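Long-range contact in beta-phenylalanine aminotransferase (Variovorax paradoxus, PDB 4AO9), which is a pyridoxal-5'-phosphate-binding class III aminotransferase that transfers the amino group of beta-phenylalanine, probably to a keto acid acceptor: residues I26-F37 with R399-N410. Numbering follows the deposited sequence.
Sequences IDQALADAYRRF and RLRQLLFFHLLN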
loop_
_atom_site.group_PDB
_atom_site.type_symbol
_atom_site.label_atom_id
_atom_site.label_comp_id
_atom_site.label_asym_id
_atom_site.label_seq_id
_atom_site.Cartn_x
_atom_site.Cartn_y
_atom_site.Cartn_z
ATOM N N ILE A 26 -33.445 24.280 6.012
ATOM C CA ILE A 26 -32.140 23.611 6.000
ATOM C C ILE A 26 -31.531 23.660 4.589
ATOM O O ILE A 26 -30.337 23.946 4.438
ATOM C CB ILE A 26 -32.213 22.164 6.553
ATOM C CG1 ILE A 26 -32.531 22.181 8.050
ATOM C CG2 ILE A 26 -30.889 21.430 6.335
ATOM C CD1 ILE A 26 -32.966 20.825 8.617
ATOM N N ASP A 27 -32.351 23.399 3.570
ATOM C CA ASP A 27 -31.915 23.524 2.171
ATOM C C ASP A 27 -31.398 24.934 1.882
ATOM O O ASP A 27 -30.355 25.095 1.243
ATOM C CB ASP A 27 -33.048 23.175 1.195
ATOM C CG ASP A 27 -33.244 21.673 1.015
ATOM O OD1 ASP A 27 -32.354 20.881 1.399
ATOM O OD2 ASP A 27 -34.301 21.281 0.469
ATOM N N GLN A 28 -32.129 25.944 2.358
ATOM C CA GLN A 28 -31.751 27.350 2.197
ATOM C C GLN A 28 -30.424 27.672 2.884
ATOM O O GLN A 28 -29.551 28.297 2.282
ATOM C CB GLN A 28 -32.850 28.283 2.728
ATOM C CG GLN A 28 -34.171 28.232 1.956
ATOM C CD GLN A 28 -35.335 28.867 2.722
ATOM O OE1 GLN A 28 -35.238 29.997 3.213
ATOM N NE2 GLN A 28 -36.449 28.141 2.813
ATOM N N ALA A 29 -30.279 27.239 4.138
ATOM C CA ALA A 29 -29.062 27.483 4.914
ATOM C C ALA A 29 -27.849 26.826 4.258
ATOM O O ALA A 29 -26.752 27.392 4.261
ATOM C CB ALA A 29 -29.224 26.986 6.346
ATOM N N LEU A 30 -28.057 25.639 3.692
ATOM C CA LEU A 30 -26.981 24.925 3.004
ATOM C C LEU A 30 -26.567 25.620 1.708
ATOM O O LEU A 30 -25.369 25.731 1.420
ATOM C CB LEU A 30 -27.353 23.460 2.749
ATOM C CG LEU A 30 -26.195 22.561 2.297
ATOM C CD1 LEU A 30 -25.078 22.558 3.336
ATOM C CD2 LEU A 30 -26.692 21.146 2.050
ATOM N N ALA A 31 -27.552 26.089 0.938
ATOM C CA ALA A 31 -27.282 26.841 -0.293
ATOM C C ALA A 31 -26.440 28.078 0.018
ATOM O O ALA A 31 -25.485 28.395 -0.702
ATOM C CB ALA A 31 -28.591 27.239 -0.982
ATOM N N ASP A 32 -26.796 28.758 1.105
ATOM C CA ASP A 32 -26.060 29.915 1.589
ATOM C C ASP A 32 -24.616 29.545 1.981
ATOM O O ASP A 32 -23.674 30.245 1.618
ATOM C CB ASP A 32 -26.814 30.555 2.766
ATOM C CG ASP A 32 -26.081 31.736 3.352
ATOM O OD1 ASP A 32 -26.001 32.788 2.678
ATOM O OD2 ASP A 32 -25.586 31.613 4.490
ATOM N N ALA A 33 -24.451 28.438 2.706
ATOM C CA ALA A 33 -23.118 27.983 3.118
ATOM C C ALA A 33 -22.229 27.659 1.912
ATOM O O ALA A 33 -21.043 28.025 1.889
ATOM C CB ALA A 33 -23.222 26.784 4.056
ATOM N N TYR A 34 -22.810 26.988 0.917
ATOM C CA TYR A 34 -22.098 26.679 -0.330
ATOM C C TYR A 34 -21.606 27.961 -1.004
ATOM O O TYR A 34 -20.453 28.045 -1.429
ATOM C CB TYR A 34 -22.980 25.901 -1.307
ATOM C CG TYR A 34 -23.042 24.388 -1.132
ATOM C CD1 TYR A 34 -23.018 23.790 0.130
ATOM C CD2 TYR A 34 -23.179 23.558 -2.248
ATOM C CE1 TYR A 34 -23.107 22.397 0.271
ATOM C CE2 TYR A 34 -23.266 22.175 -2.123
ATOM C CZ TYR A 34 -23.240 21.599 -0.860
ATOM O OH TYR A 34 -23.335 20.228 -0.748
ATOM N N ARG A 35 -22.481 28.965 -1.090
ATOM C CA ARG A 35 -22.111 30.218 -1.748
ATOM C C ARG A 35 -20.976 30.937 -1.030
ATOM O O ARG A 35 -20.018 31.385 -1.668
ATOM C CB ARG A 35 -23.314 31.159 -1.891
ATOM C CG ARG A 35 -22.970 32.426 -2.669
ATOM C CD ARG A 35 -24.012 33.525 -2.522
ATOM N NE ARG A 35 -24.213 33.979 -1.144
ATOM C CZ ARG A 35 -23.336 34.687 -0.432
ATOM N NH1 ARG A 35 -22.152 35.016 -0.938
ATOM N NH2 ARG A 35 -23.643 35.049 0.809
ATOM N N ARG A 36 -21.091 31.062 0.291
ATOM C CA ARG A 36 -20.074 31.741 1.084
ATOM C C ARG A 36 -18.731 31.004 0.998
ATOM O O ARG A 36 -17.681 31.629 0.834
ATOM C CB ARG A 36 -20.531 31.902 2.537
ATOM C CG ARG A 36 -21.561 33.021 2.746
ATOM C CD ARG A 36 -21.883 33.250 4.225
ATOM N NE ARG A 36 -22.804 32.243 4.761
ATOM C CZ ARG A 36 -22.438 31.182 5.477
ATOM N NH1 ARG A 36 -21.155 30.969 5.760
ATOM N NH2 ARG A 36 -23.357 30.328 5.913
ATOM N N PHE A 37 -18.788 29.677 1.089
ATOM C CA PHE A 37 -17.599 28.837 0.946
ATOM C C PHE A 37 -16.947 29.041 -0.425
ATOM O O PHE A 37 -15.730 29.248 -0.522
ATOM C CB PHE A 37 -17.984 27.372 1.182
ATOM C CG PHE A 37 -16.887 26.381 0.866
ATOM C CD1 PHE A 37 -15.944 26.037 1.830
ATOM C CD2 PHE A 37 -16.806 25.809 -0.395
ATOM C CE1 PHE A 37 -14.928 25.125 1.536
ATOM C CE2 PHE A 37 -15.793 24.902 -0.702
ATOM C CZ PHE A 37 -14.858 24.556 0.273
ATOM N N ARG A 399 -27.375 16.828 5.765
ATOM C CA ARG A 399 -27.226 18.258 5.521
ATOM C C ARG A 399 -26.747 18.963 6.785
ATOM O O ARG A 399 -26.086 19.995 6.709
ATOM C CB ARG A 399 -28.539 18.886 5.025
ATOM C CG ARG A 399 -29.037 18.340 3.687
ATOM C CD ARG A 399 -30.470 18.811 3.390
ATOM N NE ARG A 399 -31.412 18.378 4.423
ATOM C CZ ARG A 399 -32.618 18.905 4.629
ATOM N NH1 ARG A 399 -33.062 19.907 3.880
ATOM N NH2 ARG A 399 -33.379 18.432 5.607
ATOM N N LEU A 400 -27.090 18.398 7.942
ATOM C CA LEU A 400 -26.675 18.951 9.224
ATOM C C LEU A 400 -25.175 18.792 9.454
ATOM O O LEU A 400 -24.531 19.699 9.973
ATOM C CB LEU A 400 -27.481 18.336 10.380
ATOM C CG LEU A 400 -28.994 18.567 10.343
ATOM C CD1 LEU A 400 -29.662 17.860 11.503
ATOM C CD2 LEU A 400 -29.328 20.057 10.358
ATOM N N ARG A 401 -24.626 17.639 9.070
ATOM C CA ARG A 401 -23.175 17.438 9.100
ATOM C C ARG A 401 -22.456 18.457 8.210
ATOM O O ARG A 401 -21.400 18.976 8.580
ATOM C CB ARG A 401 -22.809 16.014 8.662
ATOM C CG ARG A 401 -23.316 14.914 9.595
ATOM C CD ARG A 401 -22.528 13.625 9.366
ATOM N NE ARG A 401 -22.333 12.842 10.593
ATOM C CZ ARG A 401 -21.763 11.638 10.615
ATOM N NH1 ARG A 401 -21.328 11.073 9.492
ATOM N NH2 ARG A 401 -21.618 10.994 11.759
ATOM N N GLN A 402 -23.041 18.747 7.046
ATOM C CA GLN A 402 -22.449 19.741 6.141
ATOM C C GLN A 402 -22.483 21.132 6.768
ATOM O O GLN A 402 -21.484 21.856 6.749
ATOM C CB GLN A 402 -23.148 19.749 4.782
ATOM C CG GLN A 402 -23.032 18.463 3.998
ATOM C CD GLN A 402 -23.656 18.589 2.631
ATOM O OE1 GLN A 402 -23.123 19.276 1.750
ATOM N NE2 GLN A 402 -24.790 17.932 2.440
ATOM N N LEU A 403 -23.629 21.507 7.336
ATOM C CA LEU A 403 -23.744 22.808 7.991
ATOM C C LEU A 403 -22.712 22.967 9.109
ATOM O O LEU A 403 -22.082 24.015 9.226
ATOM C CB LEU A 403 -25.180 23.057 8.498
ATOM C CG LEU A 403 -26.248 23.253 7.403
ATOM C CD1 LEU A 403 -27.665 23.288 7.981
ATOM C CD2 LEU A 403 -26.008 24.512 6.579
ATOM N N LEU A 404 -22.524 21.912 9.906
ATOM C CA LEU A 404 -21.487 21.901 10.949
ATOM C C LEU A 404 -20.087 22.112 10.377
ATOM O O LEU A 404 -19.325 22.948 10.871
ATOM C CB LEU A 404 -21.523 20.587 11.746
ATOM C CG LEU A 404 -20.442 20.449 12.831
ATOM C CD1 LEU A 404 -20.539 21.543 13.903
ATOM C CD2 LEU A 404 -20.555 19.078 13.474
ATOM N N PHE A 405 -19.766 21.346 9.332
ATOM C CA PHE A 405 -18.470 21.436 8.664
ATOM C C PHE A 405 -18.160 22.861 8.195
ATOM O O PHE A 405 -17.084 23.390 8.477
ATOM C CB PHE A 405 -18.403 20.452 7.482
ATOM C CG PHE A 405 -17.159 20.592 6.656
ATOM C CD1 PHE A 405 -15.956 20.023 7.084
ATOM C CD2 PHE A 405 -17.178 21.319 5.466
ATOM C CE1 PHE A 405 -14.792 20.170 6.332
ATOM C CE2 PHE A 405 -16.012 21.470 4.703
ATOM C CZ PHE A 405 -14.820 20.895 5.146
ATOM N N PHE A 406 -19.112 23.480 7.495
ATOM C CA PHE A 406 -18.910 24.840 6.985
ATOM C C PHE A 406 -18.849 25.879 8.098
ATOM O O PHE A 406 -18.044 26.812 8.037
ATOM C CB PHE A 406 -19.977 25.206 5.946
ATOM C CG PHE A 406 -19.865 24.426 4.666
ATOM C CD1 PHE A 406 -18.754 24.584 3.835
ATOM C CD2 PHE A 406 -20.866 23.535 4.281
ATOM C CE1 PHE A 406 -18.639 23.856 2.660
ATOM C CE2 PHE A 406 -20.756 22.800 3.106
ATOM C CZ PHE A 406 -19.639 22.966 2.291
ATOM N N HIS A 407 -19.673 25.689 9.128
ATOM C CA HIS A 407 -19.609 26.532 10.309
ATOM C C HIS A 407 -18.222 26.482 10.946
ATOM O O HIS A 407 -17.662 27.518 11.293
ATOM C CB HIS A 407 -20.678 26.141 11.341
ATOM C CG HIS A 407 -20.542 26.872 12.638
ATOM N ND1 HIS A 407 -20.957 28.178 12.801
ATOM C CD2 HIS A 407 -19.999 26.498 13.821
ATOM C CE1 HIS A 407 -20.686 28.569 14.033
ATOM N NE2 HIS A 407 -20.110 27.569 14.674
ATOM N N LEU A 408 -17.670 25.277 11.095
ATOM C CA LEU A 408 -16.358 25.137 11.711
ATOM C C LEU A 408 -15.290 25.836 10.879
ATOM O O LEU A 408 -14.426 26.517 11.429
ATOM C CB LEU A 408 -16.023 23.658 11.979
ATOM C CG LEU A 408 -16.829 23.027 13.123
ATOM C CD1 LEU A 408 -16.610 21.517 13.121
ATOM C CD2 LEU A 408 -16.465 23.633 14.476
ATOM N N LEU A 409 -15.373 25.720 9.553
ATOM C CA LEU A 409 -14.457 26.480 8.692
ATOM C C LEU A 409 -14.541 27.977 8.985
ATOM O O LEU A 409 -13.511 28.638 9.076
ATOM C CB LEU A 409 -14.710 26.227 7.202
ATOM C CG LEU A 409 -14.405 24.837 6.638
ATOM C CD1 LEU A 409 -14.731 24.805 5.152
ATOM C CD2 LEU A 409 -12.948 24.432 6.861
ATOM N N ASN A 410 -15.762 28.496 9.136
ATOM C CA ASN A 410 -15.959 29.920 9.473
ATOM C C ASN A 410 -15.319 30.309 10.808
ATOM O O ASN A 410 -14.911 31.463 11.002
ATOM C CB ASN A 410 -17.450 30.272 9.538
ATOM C CG ASN A 410 -18.166 30.132 8.204
ATOM O OD1 ASN A 410 -19.388 29.927 8.180
ATOM N ND2 ASN A 410 -17.442 30.252 7.108
HETATM O O HOH W 1 -21.238 28.502 6.784
#
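NH1 of R399 is gripped twice: it donates to D27 OD1 at 2.8 Å, a salt bridge, and to the backbone O of H23. D27 OD1 lies near the guanidinium plane, but NH1 meets the carboxylate from above its plane. I26 CG2 sits over the centre of one guanidinium face, 3.5 Å from R399 CZ. With CG1 beside the backbone N (chi1 -68°), the other branch, CG2, lies anti to that N and faces R399. NH2 of R399 also pairs with D397. With an alanine here, D27 and D397 would probably each lose a cationic mate, and I26 CG2 the flat group it rests on. Further along, Y34 OH donates to Q402 OE1 at 2.7 Å, in the carbonyl plane.

The axes of 26-37 and 399-410 cross at 36°, and the side chains mesh knobs-into-holes. L403 sits among I26, A29, L30 and A33; F406 sits among L30, A33, Y34 and F37. The F406 edge points at the F37 face in an offset edge-to-face pair; F406 CE1 lies 3.6 Å from F37 CG. L409 CD1 meets the F37 rim. R36 NH1 reaches N410 OD1 only weakly, but a water bridges them. Apolar packing and polar bonds together thus fasten the N-terminal helix to the C-terminal part of the chain.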